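Local structure of cytolethal distending toxin protein B (Haemophilus ducreyi, 1SR4) at residues B[193-196]-B[197-201]; B[178-181]-B[182-186]; B[73-76]-B[77-80]; B[18-21]-B[22-26]. The protein forms the DNase I-like subunit of a three-chain bacterial genotoxin and probably cuts host DNA, causing damage that leads to cell-cycle arrest and apoptosis. All blocks are in the same frame, centred on the assembly; numbering follows the deposited sequence.

Interaction 1. Residues B[193-196]-B[197-201]; sequences PAVS and ENTII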
ATOM      1  N   PRO B 193      33.624  -5.570 -11.886  1.00 30.27           N
ATOM      2  CA  PRO B 193      34.200  -5.821 -10.563  1.00 28.25           C
ATOM      3  C   PRO B 193      34.128  -4.674  -9.564  1.00 26.11           C
ATOM      4  O   PRO B 193      33.709  -4.878  -8.434  1.00 25.91           O
ATOM      5  CB  PRO B 193      35.639  -6.232 -10.885  1.00 29.49           C
ATOM      6  CG  PRO B 193      35.495  -6.904 -12.228  1.00 30.43           C
ATOM      7  CD  PRO B 193      34.578  -5.938 -12.949  1.00 29.68           C
ATOM      8  N   ALA B 194      34.526  -3.473  -9.963  1.00 24.20           N
ATOM      9  CA  ALA B 194      34.496  -2.356  -9.025  1.00 24.68           C
ATOM     10  C   ALA B 194      33.080  -2.009  -8.552  1.00 23.68           C
ATOM     11  O   ALA B 194      32.870  -1.636  -7.398  1.00 23.21           O
ATOM     12  CB  ALA B 194      35.161  -1.124  -9.645  1.00 24.44           C
ATOM     13  N   VAL B 195      32.109  -2.135  -9.442  1.00 22.57           N
ATOM     14  CA  VAL B 195      30.732  -1.832  -9.087  1.00 20.95           C
ATOM     15  C   VAL B 195      30.209  -2.917  -8.159  1.00 20.29           C
ATOM     16  O   VAL B 195      29.653  -2.639  -7.084  1.00 19.39           O
ATOM     17  CB  VAL B 195      29.842  -1.775 -10.343  1.00 20.86           C
ATOM     18  CG1 VAL B 195      28.386  -1.575  -9.939  1.00 21.54           C
ATOM     19  CG2 VAL B 195      30.301  -0.647 -11.247  1.00 21.08           C
ATOM     20  N   SER B 196      30.405  -4.154  -8.594  1.00 19.25           N
ATOM     21  CA  SER B 196      29.976  -5.338  -7.871  1.00 21.14           C
ATOM     22  C   SER B 196      30.530  -5.374  -6.448  1.00 22.76           C
ATOM     23  O   SER B 196      29.826  -5.731  -5.501  1.00 23.24           O
ATOM     24  CB  SER B 196      30.434  -6.575  -8.647  1.00 23.16           C
ATOM     25  OG  SER B 196      30.044  -7.785  -8.022  1.00 24.16           O
ATOM     26  N   GLU B 197      31.788  -4.992  -6.287  1.00 22.16           N
ATOM     27  CA  GLU B 197      32.401  -5.021  -4.967  1.00 23.26           C
ATOM     28  C   GLU B 197      32.020  -3.828  -4.089  1.00 20.92           C
ATOM     29  O   GLU B 197      32.179  -3.862  -2.874  1.00 21.14           O
ATOM     30  CB  GLU B 197      33.925  -5.127  -5.109  1.00 26.44           C
ATOM     31  CG  GLU B 197      34.355  -6.369  -5.900  1.00 31.41           C
ATOM     32  CD  GLU B 197      35.859  -6.605  -5.883  1.00 34.73           C
ATOM     33  OE1 GLU B 197      36.606  -5.661  -5.532  1.00 34.12           O
ATOM     34  OE2 GLU B 197      36.281  -7.736  -6.231  1.00 35.96           O
ATOM     35  N   ASN B 198      31.498  -2.773  -4.694  1.00 19.38           N
ATOM     36  CA  ASN B 198      31.117  -1.607  -3.905  1.00 17.50           C
ATOM     37  C   ASN B 198      29.613  -1.489  -3.696  1.00 15.43           C
ATOM     38  O   ASN B 198      29.134  -0.470  -3.207  1.00 13.57           O
ATOM     39  CB  ASN B 198      31.657  -0.343  -4.566  1.00 19.80           C
ATOM     40  CG  ASN B 198      33.143  -0.167  -4.344  1.00 23.61           C
ATOM     41  OD1 ASN B 198      33.586   0.033  -3.216  1.00 26.02           O
ATOM     42  ND2 ASN B 198      33.921  -0.244  -5.415  1.00 23.70           N
ATOM     43  N   THR B 199      28.868  -2.528  -4.057  1.00 13.43           N
ATOM     44  CA  THR B 199      27.412  -2.491  -3.893  1.00 14.03           C
ATOM     45  C   THR B 199      26.857  -3.755  -3.279  1.00 14.85           C
ATOM     46  O   THR B 199      27.520  -4.790  -3.243  1.00 14.59           O
ATOM     47  CB  THR B 199      26.685  -2.319  -5.239  1.00 13.53           C
ATOM     48  OG1 THR B 199      27.043  -3.409  -6.101  1.00 14.56           O
ATOM     49  CG2 THR B 199      27.048  -0.992  -5.883  1.00 13.03           C
ATOM     50  N   ILE B 200      25.620  -3.671  -2.807  1.00 15.24           N
ATOM     51  CA  ILE B 200      24.979  -4.830  -2.228  1.00 15.71           C
ATOM     52  C   ILE B 200      23.501  -4.776  -2.599  1.00 14.97           C
ATOM     53  O   ILE B 200      22.857  -3.738  -2.458  1.00 12.66           O
ATOM     54  CB  ILE B 200      25.195  -4.858  -0.681  1.00 18.59           C
ATOM     55  CG1 ILE B 200      24.782  -6.217  -0.105  1.00 20.37           C
ATOM     56  CG2 ILE B 200      24.497  -3.673  -0.028  1.00 19.22           C
ATOM     57  CD1 ILE B 200      23.350  -6.380   0.120  1.00 25.80           C
ATOM     58  N   ILE B 201      22.992  -5.894  -3.113  1.00 15.01           N
ATOM     59  CA  ILE B 201      21.589  -5.997  -3.500  1.00 15.61           C
ATOM     60  C   ILE B 201      20.787  -6.373  -2.253  1.00 15.59           C
ATOM     61  O   ILE B 201      21.128  -7.339  -1.573  1.00 14.67           O
ATOM     62  CB  ILE B 201      21.357  -7.116  -4.547  1.00 17.41           C
ATOM     63  CG1 ILE B 201      22.105  -6.819  -5.857  1.00 18.70           C
ATOM     64  CG2 ILE B 201      19.859  -7.267  -4.817  1.00 15.86           C
ATOM     65  CD1 ILE B 201      21.582  -5.665  -6.590  1.00 24.45           C
TER

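Interaction 2. Residues B[178-181]-B[182-186]; sequences FNRA and PANLE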
ATOM      1  N   PHE B 178      13.307  -3.673 -11.129  1.00 10.40           N
ATOM      2  CA  PHE B 178      14.447  -4.122 -11.922  1.00 11.19           C
ATOM      3  C   PHE B 178      14.071  -5.118 -13.003  1.00 12.10           C
ATOM      4  O   PHE B 178      14.858  -5.392 -13.906  1.00 11.87           O
ATOM      5  CB  PHE B 178      15.520  -4.722 -11.008  1.00 11.03           C
ATOM      6  CG  PHE B 178      16.301  -3.686 -10.255  1.00 13.29           C
ATOM      7  CD1 PHE B 178      17.448  -3.131 -10.808  1.00 13.01           C
ATOM      8  CD2 PHE B 178      15.877  -3.244  -9.004  1.00 12.22           C
ATOM      9  CE1 PHE B 178      18.172  -2.152 -10.131  1.00 13.36           C
ATOM     10  CE2 PHE B 178      16.593  -2.263  -8.320  1.00 13.40           C
ATOM     11  CZ  PHE B 178      17.747  -1.717  -8.888  1.00 11.84           C
ATOM     12  N   ASN B 179      12.868  -5.666 -12.906  1.00 10.68           N
ATOM     13  CA  ASN B 179      12.391  -6.603 -13.903  1.00 10.30           C
ATOM     14  C   ASN B 179      13.276  -7.824 -14.132  1.00 10.85           C
ATOM     15  O   ASN B 179      13.350  -8.330 -15.242  1.00 10.80           O
ATOM     16  CB  ASN B 179      12.139  -5.875 -15.237  1.00 11.38           C
ATOM     17  CG  ASN B 179      10.687  -5.437 -15.387  1.00 10.79           C
ATOM     18  OD1 ASN B 179       9.787  -6.209 -15.085  1.00 12.19           O
ATOM     19  ND2 ASN B 179      10.455  -4.209 -15.858  1.00 10.31           N
ATOM     20  N   ARG B 180      13.936  -8.295 -13.082  1.00  9.60           N
ATOM     21  CA  ARG B 180      14.777  -9.497 -13.162  1.00 11.03           C
ATOM     22  C   ARG B 180      15.038  -9.921 -11.729  1.00 11.08           C
ATOM     23  O   ARG B 180      14.967  -9.099 -10.816  1.00 11.61           O
ATOM     24  CB  ARG B 180      16.100  -9.211 -13.887  1.00 10.82           C
ATOM     25  CG  ARG B 180      16.961  -8.141 -13.212  1.00 14.37           C
ATOM     26  CD  ARG B 180      17.972  -7.550 -14.182  1.00 12.84           C
ATOM     27  NE  ARG B 180      19.015  -8.504 -14.546  1.00 14.39           N
ATOM     28  CZ  ARG B 180      20.045  -8.195 -15.328  1.00 15.97           C
ATOM     29  NH1 ARG B 180      20.158  -6.967 -15.825  1.00 15.40           N
ATOM     30  NH2 ARG B 180      20.969  -9.100 -15.604  1.00 16.16           N
ATOM     31  N   ALA B 181      15.323 -11.198 -11.520  1.00 11.99           N
ATOM     32  CA  ALA B 181      15.567 -11.705 -10.184  1.00 11.82           C
ATOM     33  C   ALA B 181      16.813 -11.086  -9.566  1.00 12.12           C
ATOM     34  O   ALA B 181      17.763 -10.731 -10.263  1.00 12.44           O
ATOM     35  CB  ALA B 181      15.702 -13.223 -10.231  1.00 14.18           C
ATOM     36  N   PRO B 182      16.822 -10.933  -8.242  1.00 13.19           N
ATOM     37  CA  PRO B 182      17.995 -10.344  -7.586  1.00 14.71           C
ATOM     38  C   PRO B 182      19.290 -11.117  -7.903  1.00 15.28           C
ATOM     39  O   PRO B 182      20.339 -10.516  -8.140  1.00 14.22           O
ATOM     40  CB  PRO B 182      17.631 -10.409  -6.106  1.00 14.58           C
ATOM     41  CG  PRO B 182      16.139 -10.269  -6.117  1.00 14.18           C
ATOM     42  CD  PRO B 182      15.704 -11.105  -7.298  1.00 13.22           C
ATOM     43  N   ALA B 183      19.215 -12.446  -7.894  1.00 15.35           N
ATOM     44  CA  ALA B 183      20.395 -13.265  -8.173  1.00 17.01           C
ATOM     45  C   ALA B 183      20.850 -13.116  -9.619  1.00 16.16           C
ATOM     46  O   ALA B 183      22.043 -13.181  -9.910  1.00 17.06           O
ATOM     47  CB  ALA B 183      20.108 -14.748  -7.873  1.00 16.62           C
ATOM     48  N   ASN B 184      19.897 -12.946 -10.529  1.00 15.74           N
ATOM     49  CA  ASN B 184      20.238 -12.789 -11.934  1.00 16.15           C
ATOM     50  C   ASN B 184      21.009 -11.477 -12.105  1.00 16.79           C
ATOM     51  O   ASN B 184      22.005 -11.422 -12.823  1.00 18.11           O
ATOM     52  CB  ASN B 184      18.958 -12.807 -12.783  1.00 16.62           C
ATOM     53  CG  ASN B 184      19.204 -12.436 -14.238  1.00 17.38           C
ATOM     54  OD1 ASN B 184      19.353 -11.264 -14.582  1.00 19.12           O
ATOM     55  ND2 ASN B 184      19.239 -13.439 -15.096  1.00 18.63           N
ATOM     56  N   LEU B 185      20.564 -10.425 -11.423  1.00 15.57           N
ATOM     57  CA  LEU B 185      21.252  -9.137 -11.500  1.00 15.99           C
ATOM     58  C   LEU B 185      22.621  -9.238 -10.837  1.00 15.78           C
ATOM     59  O   LEU B 185      23.608  -8.731 -11.356  1.00 13.00           O
ATOM     60  CB  LEU B 185      20.446  -8.038 -10.794  1.00 15.65           C
ATOM     61  CG  LEU B 185      21.122  -6.662 -10.737  1.00 16.93           C
ATOM     62  CD1 LEU B 185      21.414  -6.169 -12.157  1.00 15.79           C
ATOM     63  CD2 LEU B 185      20.230  -5.672 -10.001  1.00 15.93           C
ATOM     64  N   GLU B 186      22.666  -9.888  -9.680  1.00 17.09           N
ATOM     65  CA  GLU B 186      23.911 -10.044  -8.942  1.00 19.46           C
ATOM     66  C   GLU B 186      25.003 -10.696  -9.809  1.00 19.92           C
ATOM     67  O   GLU B 186      26.144 -10.232  -9.838  1.00 18.77           O
ATOM     68  CB  GLU B 186      23.663 -10.875  -7.673  1.00 22.12           C
ATOM     69  CG  GLU B 186      24.924 -11.198  -6.866  1.00 30.16           C
ATOM     70  CD  GLU B 186      24.647 -12.086  -5.653  1.00 34.19           C
ATOM     71  OE1 GLU B 186      23.923 -13.097  -5.789  1.00 36.98           O
ATOM     72  OE2 GLU B 186      25.167 -11.779  -4.557  1.00 38.32           O
TER

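Interaction 3. Residues B[73-76]-B[77-80]; sequences LGTR and SRPN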
ATOM      1  N   LEU B  73      -1.156  15.426   2.568  1.00  9.67           N
ATOM      2  CA  LEU B  73      -1.798  14.162   2.937  1.00 10.59           C
ATOM      3  C   LEU B  73      -2.826  14.384   4.051  1.00 12.04           C
ATOM      4  O   LEU B  73      -3.587  13.477   4.404  1.00 12.45           O
ATOM      5  CB  LEU B  73      -0.745  13.151   3.415  1.00 11.55           C
ATOM      6  CG  LEU B  73       0.377  12.787   2.435  1.00  9.94           C
ATOM      7  CD1 LEU B  73       1.460  11.998   3.172  1.00 13.84           C
ATOM      8  CD2 LEU B  73      -0.185  11.974   1.273  1.00 12.97           C
ATOM      9  N   GLY B  74      -2.821  15.582   4.623  1.00 10.06           N
ATOM     10  CA  GLY B  74      -3.772  15.895   5.667  1.00  9.21           C
ATOM     11  C   GLY B  74      -4.806  16.890   5.172  1.00 10.22           C
ATOM     12  O   GLY B  74      -5.002  17.053   3.962  1.00 11.14           O
ATOM     13  N   THR B  75      -5.474  17.556   6.111  1.00  9.18           N
ATOM     14  CA  THR B  75      -6.499  18.548   5.799  1.00  9.05           C
ATOM     15  C   THR B  75      -5.873  19.947   5.674  1.00  9.61           C
ATOM     16  O   THR B  75      -4.691  20.131   5.954  1.00 10.65           O
ATOM     17  CB  THR B  75      -7.565  18.586   6.928  1.00 10.77           C
ATOM     18  OG1 THR B  75      -6.944  19.004   8.153  1.00  9.33           O
ATOM     19  CG2 THR B  75      -8.170  17.185   7.145  1.00  9.69           C
ATOM     20  N   ARG B  76      -6.658  20.930   5.240  1.00  9.90           N
ATOM     21  CA  ARG B  76      -6.138  22.287   5.140  1.00 10.49           C
ATOM     22  C   ARG B  76      -5.790  22.780   6.549  1.00 11.85           C
ATOM     23  O   ARG B  76      -4.776  23.444   6.729  1.00 12.45           O
ATOM     24  CB  ARG B  76      -7.172  23.230   4.498  1.00  9.25           C
ATOM     25  CG  ARG B  76      -6.733  24.716   4.480  1.00  9.71           C
ATOM     26  CD  ARG B  76      -7.686  25.589   3.645  1.00  8.87           C
ATOM     27  NE  ARG B  76      -7.801  25.066   2.284  1.00  8.14           N
ATOM     28  CZ  ARG B  76      -6.909  25.270   1.320  1.00  9.98           C
ATOM     29  NH1 ARG B  76      -5.829  26.003   1.553  1.00  9.50           N
ATOM     30  NH2 ARG B  76      -7.085  24.720   0.123  1.00  9.06           N
ATOM     31  N   SER B  77      -6.607  22.439   7.553  1.00 10.11           N
ATOM     32  CA  SER B  77      -6.317  22.899   8.906  1.00 11.10           C
ATOM     33  C   SER B  77      -5.227  22.083   9.596  1.00 10.85           C
ATOM     34  O   SER B  77      -4.568  22.577  10.499  1.00 12.66           O
ATOM     35  CB  SER B  77      -7.593  22.929   9.766  1.00 12.21           C
ATOM     36  OG  SER B  77      -8.096  21.636   9.980  1.00 16.02           O
ATOM     37  N   ARG B  78      -5.027  20.839   9.180  1.00 10.86           N
ATOM     38  CA  ARG B  78      -3.973  20.027   9.777  1.00  9.95           C
ATOM     39  C   ARG B  78      -3.171  19.375   8.663  1.00 10.79           C
ATOM     40  O   ARG B  78      -3.291  18.178   8.381  1.00 11.26           O
ATOM     41  CB  ARG B  78      -4.548  18.980  10.749  1.00  9.08           C
ATOM     42  CG  ARG B  78      -4.968  19.568  12.127  1.00  8.81           C
ATOM     43  CD  ARG B  78      -3.784  20.163  12.913  1.00  8.57           C
ATOM     44  NE  ARG B  78      -2.665  19.227  12.944  1.00 11.76           N
ATOM     45  CZ  ARG B  78      -2.646  18.096  13.640  1.00 14.23           C
ATOM     46  NH1 ARG B  78      -1.583  17.301  13.577  1.00 16.16           N
ATOM     47  NH2 ARG B  78      -3.674  17.773  14.427  1.00 11.75           N
ATOM     48  N   PRO B  79      -2.340  20.178   7.996  1.00 11.38           N
ATOM     49  CA  PRO B  79      -1.512  19.679   6.902  1.00 10.24           C
ATOM     50  C   PRO B  79      -0.479  18.637   7.327  1.00 11.14           C
ATOM     51  O   PRO B  79      -0.024  18.588   8.487  1.00  9.28           O
ATOM     52  CB  PRO B  79      -0.890  20.955   6.327  1.00 11.14           C
ATOM     53  CG  PRO B  79      -0.858  21.891   7.500  1.00 12.74           C
ATOM     54  CD  PRO B  79      -2.159  21.627   8.197  1.00  9.43           C
ATOM     55  N   ASN B  80      -0.138  17.788   6.371  1.00  9.02           N
ATOM     56  CA  ASN B  80       0.824  16.717   6.561  1.00 11.91           C
ATOM     57  C   ASN B  80       1.447  16.648   5.173  1.00 12.06           C
ATOM     58  O   ASN B  80       1.041  15.847   4.326  1.00 13.41           O
ATOM     59  CB  ASN B  80       0.077  15.431   6.930  1.00 10.92           C
ATOM     60  CG  ASN B  80       0.993  14.235   7.051  1.00 14.86           C
ATOM     61  OD1 ASN B  80       2.215  14.364   7.116  1.00 16.33           O
ATOM     62  ND2 ASN B  80       0.399  13.058   7.099  1.00 19.12           N
TER
HETATM   63  O   HOH W   1      -2.604  12.368   6.768  1.00 38.13           O
HETATM   64  O   HOH W   2      -8.328  18.986  10.440  1.00 21.14           O

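Interaction 4. Residues B[18-21]-B[22-26]; sequences VNES and KWNIN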
ATOM      1  N   VAL B  18      -7.391   4.183 -14.446  1.00 13.54           N
ATOM      2  CA  VAL B  18      -7.254   4.120 -12.985  1.00 14.06           C
ATOM      3  C   VAL B  18      -5.880   4.667 -12.598  1.00 12.73           C
ATOM      4  O   VAL B  18      -4.851   4.140 -13.039  1.00  9.42           O
ATOM      5  CB  VAL B  18      -7.376   2.665 -12.477  1.00 14.01           C
ATOM      6  CG1 VAL B  18      -7.646   2.661 -10.962  1.00 16.46           C
ATOM      7  CG2 VAL B  18      -8.501   1.940 -13.227  1.00 13.78           C
ATOM      8  N   ASN B  19      -5.859   5.705 -11.763  1.00 11.30           N
ATOM      9  CA  ASN B  19      -4.588   6.346 -11.401  1.00 10.01           C
ATOM     10  C   ASN B  19      -4.723   7.096 -10.084  1.00  9.74           C
ATOM     11  O   ASN B  19      -4.027   6.800  -9.120  1.00  9.47           O
ATOM     12  CB  ASN B  19      -4.214   7.322 -12.524  1.00 12.98           C
ATOM     13  CG  ASN B  19      -2.791   7.884 -12.410  1.00 18.76           C
ATOM     14  OD1 ASN B  19      -2.385   8.698 -13.239  1.00 24.77           O
ATOM     15  ND2 ASN B  19      -2.041   7.452 -11.415  1.00 18.90           N
ATOM     16  N   GLU B  20      -5.635   8.067 -10.063  1.00  9.35           N
ATOM     17  CA  GLU B  20      -5.904   8.887  -8.889  1.00  9.64           C
ATOM     18  C   GLU B  20      -6.292   8.059  -7.668  1.00  9.38           C
ATOM     19  O   GLU B  20      -5.831   8.322  -6.564  1.00 10.02           O
ATOM     20  CB  GLU B  20      -7.034   9.882  -9.210  1.00  9.58           C
ATOM     21  CG  GLU B  20      -7.359  10.897  -8.116  1.00 13.67           C
ATOM     22  CD  GLU B  20      -6.259  11.942  -7.929  1.00 15.83           C
ATOM     23  OE1 GLU B  20      -5.549  12.239  -8.902  1.00 18.70           O
ATOM     24  OE2 GLU B  20      -6.104  12.476  -6.812  1.00 18.33           O
ATOM     25  N   SER B  21      -7.143   7.056  -7.848  1.00  9.36           N
ATOM     26  CA  SER B  21      -7.552   6.270  -6.690  1.00  9.45           C
ATOM     27  C   SER B  21      -6.370   5.519  -6.069  1.00 10.84           C
ATOM     28  O   SER B  21      -6.304   5.363  -4.842  1.00 10.25           O
ATOM     29  CB  SER B  21      -8.694   5.308  -7.060  1.00  9.27           C
ATOM     30  OG  SER B  21      -8.315   4.417  -8.103  1.00 13.62           O
ATOM     31  N   LYS B  22      -5.419   5.100  -6.902  1.00  9.01           N
ATOM     32  CA  LYS B  22      -4.249   4.371  -6.405  1.00 10.28           C
ATOM     33  C   LYS B  22      -3.364   5.234  -5.500  1.00  9.74           C
ATOM     34  O   LYS B  22      -2.833   4.756  -4.495  1.00  9.47           O
ATOM     35  CB  LYS B  22      -3.420   3.815  -7.571  1.00  9.94           C
ATOM     36  CG  LYS B  22      -4.231   2.955  -8.566  1.00 10.25           C
ATOM     37  CD  LYS B  22      -3.312   2.088  -9.438  1.00  9.88           C
ATOM     38  CE  LYS B  22      -4.089   1.319 -10.501  1.00 11.22           C
ATOM     39  NZ  LYS B  22      -3.218   0.235 -11.094  1.00  9.51           N
ATOM     40  N   TRP B  23      -3.188   6.502  -5.857  1.00  8.56           N
ATOM     41  CA  TRP B  23      -2.399   7.395  -5.015  1.00  7.01           C
ATOM     42  C   TRP B  23      -3.141   7.600  -3.689  1.00  7.40           C
ATOM     43  O   TRP B  23      -2.530   7.609  -2.622  1.00  7.84           O
ATOM     44  CB  TRP B  23      -2.232   8.777  -5.653  1.00  9.30           C
ATOM     45  CG  TRP B  23      -1.193   8.880  -6.715  1.00  8.17           C
ATOM     46  CD1 TRP B  23      -1.371   8.694  -8.057  1.00 10.21           C
ATOM     47  CD2 TRP B  23       0.178   9.237  -6.537  1.00 10.02           C
ATOM     48  NE1 TRP B  23      -0.197   8.916  -8.726  1.00 11.09           N
ATOM     49  CE2 TRP B  23       0.774   9.254  -7.822  1.00 10.23           C
ATOM     50  CE3 TRP B  23       0.965   9.555  -5.417  1.00 10.42           C
ATOM     51  CZ2 TRP B  23       2.119   9.572  -8.021  1.00  7.64           C
ATOM     52  CZ3 TRP B  23       2.308   9.876  -5.616  1.00 10.66           C
ATOM     53  CH2 TRP B  23       2.870   9.879  -6.910  1.00 11.31           C
ATOM     54  N   ASN B  24      -4.458   7.756  -3.755  1.00  9.26           N
ATOM     55  CA  ASN B  24      -5.224   8.012  -2.542  1.00 10.10           C
ATOM     56  C   ASN B  24      -5.544   6.820  -1.672  1.00 11.80           C
ATOM     57  O   ASN B  24      -5.858   6.986  -0.495  1.00 10.85           O
ATOM     58  CB  ASN B  24      -6.477   8.801  -2.880  1.00 10.78           C
ATOM     59  CG  ASN B  24      -6.145  10.221  -3.280  1.00 14.72           C
ATOM     60  OD1 ASN B  24      -5.574  10.979  -2.487  1.00 15.02           O
ATOM     61  ND2 ASN B  24      -6.460  10.581  -4.514  1.00 16.46           N
ATOM     62  N   ILE B  25      -5.453   5.620  -2.238  1.00  8.18           N
ATOM     63  CA  ILE B  25      -5.674   4.419  -1.449  1.00  8.79           C
ATOM     64  C   ILE B  25      -4.313   3.923  -0.937  1.00 11.54           C
ATOM     65  O   ILE B  25      -4.002   4.050   0.254  1.00 12.75           O
ATOM     66  CB  ILE B  25      -6.349   3.306  -2.284  1.00  8.20           C
ATOM     67  CG1 ILE B  25      -7.770   3.748  -2.656  1.00  9.26           C
ATOM     68  CG2 ILE B  25      -6.362   1.960  -1.501  1.00  8.39           C
ATOM     69  CD1 ILE B  25      -8.473   2.812  -3.627  1.00  8.49           C
ATOM     70  N   ASN B  26      -3.470   3.416  -1.837  1.00 10.87           N
ATOM     71  CA  ASN B  26      -2.189   2.853  -1.415  1.00  8.92           C
ATOM     72  C   ASN B  26      -1.013   3.792  -1.104  1.00 10.94           C
ATOM     73  O   ASN B  26      -0.370   3.650  -0.054  1.00  9.09           O
ATOM     74  CB  ASN B  26      -1.745   1.808  -2.435  1.00 10.42           C
ATOM     75  CG  ASN B  26      -2.774   0.708  -2.616  1.00 10.56           C
ATOM     76  OD1 ASN B  26      -3.311   0.518  -3.704  1.00  9.70           O
ATOM     77  ND2 ASN B  26      -3.059  -0.020  -1.543  1.00  8.63           N
TER

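Interaction 1. Residues B[193-196]-B[197-201]
Asn198 and Thr199 fold back onto the carbonyls of Ala194 and Val195, closing the short helical turn that leads into strand 200-202, an outermost strand of the six-stranded sheet in this DNase I-like fold. Asn198 ND2 donates to Ala194 O at 2.6 Å, with the donor tilted from the carbonyl plane and the oxygen tilted from the amide plane. The first torsion of Asn198 (chi1 -76°) sets CG beside the backbone N, which turns the amide back over the same carbonyl; the backbone N itself gives Ala194 O a weak bond. A stronger one runs from Asn198 N to Val195 O at 3.0 Å. Thr199 OG1 reaches Val195 O as well, at 2.9 Å, and the two donors come from opposite faces of the carbonyl plane, so one buried residue's oxygen is clasped from above and below. Thr199 CG2 lies 4.3 Å from Val195 CG1, a loose contact. One step earlier in the turn, Glu197 N donates to Pro193 O at 2.9 Å with an N-H...O angle of 153°.

Around this first shell, Val195 packs on Ile151 and Phe155 of helix 147-159 and on Leu189 of helix 182-189, while Thr199 rests on Ile219 of strand 216-221. Asn198 O is hydrogen-bonded to His221 ND1, which helps hold the peptide between Asn198 and Thr199. The carboxylate of Glu197 makes long, weak ion pairs with Arg227 and Arg228, and its chain leaves past the proline carbonyl, Glu197 CG lying 3.0 Å from Pro193 O.

Interaction 2. Residues B[178-181]-B[182-186]
Helix 182-189 begins at this contact, with Ala181 in the N-cap position and Ala181 O accepting from Leu185 N at 3.0 Å in the first turn, an N-H...O angle of 161°. Alanine has no polar side-chain atom to offer there, and the side-chain link to the first turn comes instead from the residue before it. Arg180 lays its guanidinium side-on against Asn184: NE lies 2.8 Å from Asn184 OD1 and NH2 2.9 Å from the same Asn184 OD1. Both bonds converge on one oxygen lying near the guanidinium plane, while the amide plane is turned 53° from it. The NE bond also lies in the plane of the Asn184 carbonyl; the NH2 bond is tilted from it. With chi1 at 60°, Arg180 CG sits between the backbone N and the carbonyl carbon, and the chain bends at chi3 to bring the group round.

Phe178 and Asn179 belong to the Gly-Asp-Phe-Asn sequence familiar from DNase I-like enzymes, here running from strand 171-175 toward the helix. Its Phe178 ring stacks with Tyr217 and meets the helix through CD1, 3.9 Å from Leu185 CD2. The other methyl of Leu185 is directed to the arginine instead: Leu185 CD1 lies over one guanidinium face, displaced toward the rim, 4.0 Å from Arg180 NH1. Arg180 NH1 has a further, weak hydrogen bond to Gly144 O, and Ala147 touches both Arg180 and Leu185 from helix 147-159.

Interaction 3. Residues B[73-76]-B[77-80]
Asn80 faces Leu73 at the base of a hairpin loop, and Thr75 and Ser77 meet at its tip. The backbone oxygen of Asn80 accepts from Leu73 N at 2.8 Å, with an N-H...O angle of 155°. The Asn80 amide, with CG anti to the backbone N (chi1 176°), reaches across to Leu73, its ND2 beside Leu73 CB; Asn80 ND2 donates to a water at 3.1 Å, and that water donates to Leu73 O, bridging the two arms. The other end of the amide, OD1, is held by Arg103.

Thr75 closes the tip. Its OG1, held between the backbone N and the carbonyl carbon (chi1 63°), accepts from Arg78 N at 2.8 Å, shorter than the weak Arg78 N to Thr75 O bond at 3.3 Å. A second weak backbone bond runs from Thr75 N to Arg78 O, and the angles of Arg76 and Ser77 fit a type I turn between them. A water shared by the two hydroxyls lies 2.7 Å from Thr75 OG1 and 2.7 Å from Ser77 OG.

Beyond the sheet the tip meets the toxin partners: Arg78 NH2 bonds to Gln51 O of subunit A, Thr75 packs on Val205 of subunit A and Gly135 of subunit C, and Ser77 lies on Leu42 of subunit A. The loop joins antiparallel strands 67-72 and 81-87, and Asn72, at the end of the first, bonds to Gly74, Thr75 and Asn80.

Interaction 4. Residues B[18-21]-B[22-26]
Glu20 and Asn24 make the direct polar side-chain bond here: Asn24 ND2 donates to Glu20 OE2 at 3.0 Å. The oxygen lies near the amide plane, whereas the donor arrives on the anti side of the carboxylate and 35° out of its plane. A bend at chi2 (70°) curls the Glu20 chain toward the asparagine. The same ND2 has a weak bond to Glu20 O. Further partners fix both ends, Ser50 N at Glu20 OE1 and Arg28 NH1 at Asn24 OD1.

Backbone bonds carry the turn. Asn24 N lies 3.2 Å from Glu20 O at an N-H...O angle of 160°, and Ile25 N lies 2.8 Å from Ser21 O. Asn19, at the N-cap, receives weaker bonds, its O at 3.4 Å from Trp23 N and at 3.1 Å from Lys22 N; a wider pi-type turn follows at 23-26.

In the packing, the Lys22 and Val18 side chains cross at about a right angle, Lys22 CE 3.8 Å from Val18 CG1, while the extended lysine chain carries NZ to the carbonyls of Leu12, Gln13 and Thr249. Asn19 and Trp23 run side by side, Asn19 ND2 meeting the indole at its edge, 3.6 Å from Trp23 NE1; these two nitrogens share an acceptor, Ala45 O, and Asn19 OD1 accepts from Ser47 N. Asp50 of subunit C bonds to Asn19 N through OD2 and to Ser21 OG through OD1, so the start of the helix is also an interface.

This is the N-terminal part of helix 20-31, the connecting helix of a beta-alpha-beta crossover between neighbouring parallel strands 7-11 and 39-43.

From the N terminus, interaction 4 comes first, opening the helix that links strands 7-11 and 39-43 of the eight-stranded sheet. Interaction 3 follows, closing the loop between strands 67-72 and 81-87 of that sheet; the two centres are about 18 Å apart and both contacts reach other toxin subunits. Interaction 2 then starts helix 182-189, and interaction 1 passes from the next helix into strand 200-202 of the six-stranded sheet. All four run in series, none nesting or crossing. Interactions 1 and 2 touch, Ile201 CD1 lying 3.7 Å from Leu185 CD2, whereas interactions 1 and 3 sit on opposite sides of the chain's centre, about 42 Å apart between centres.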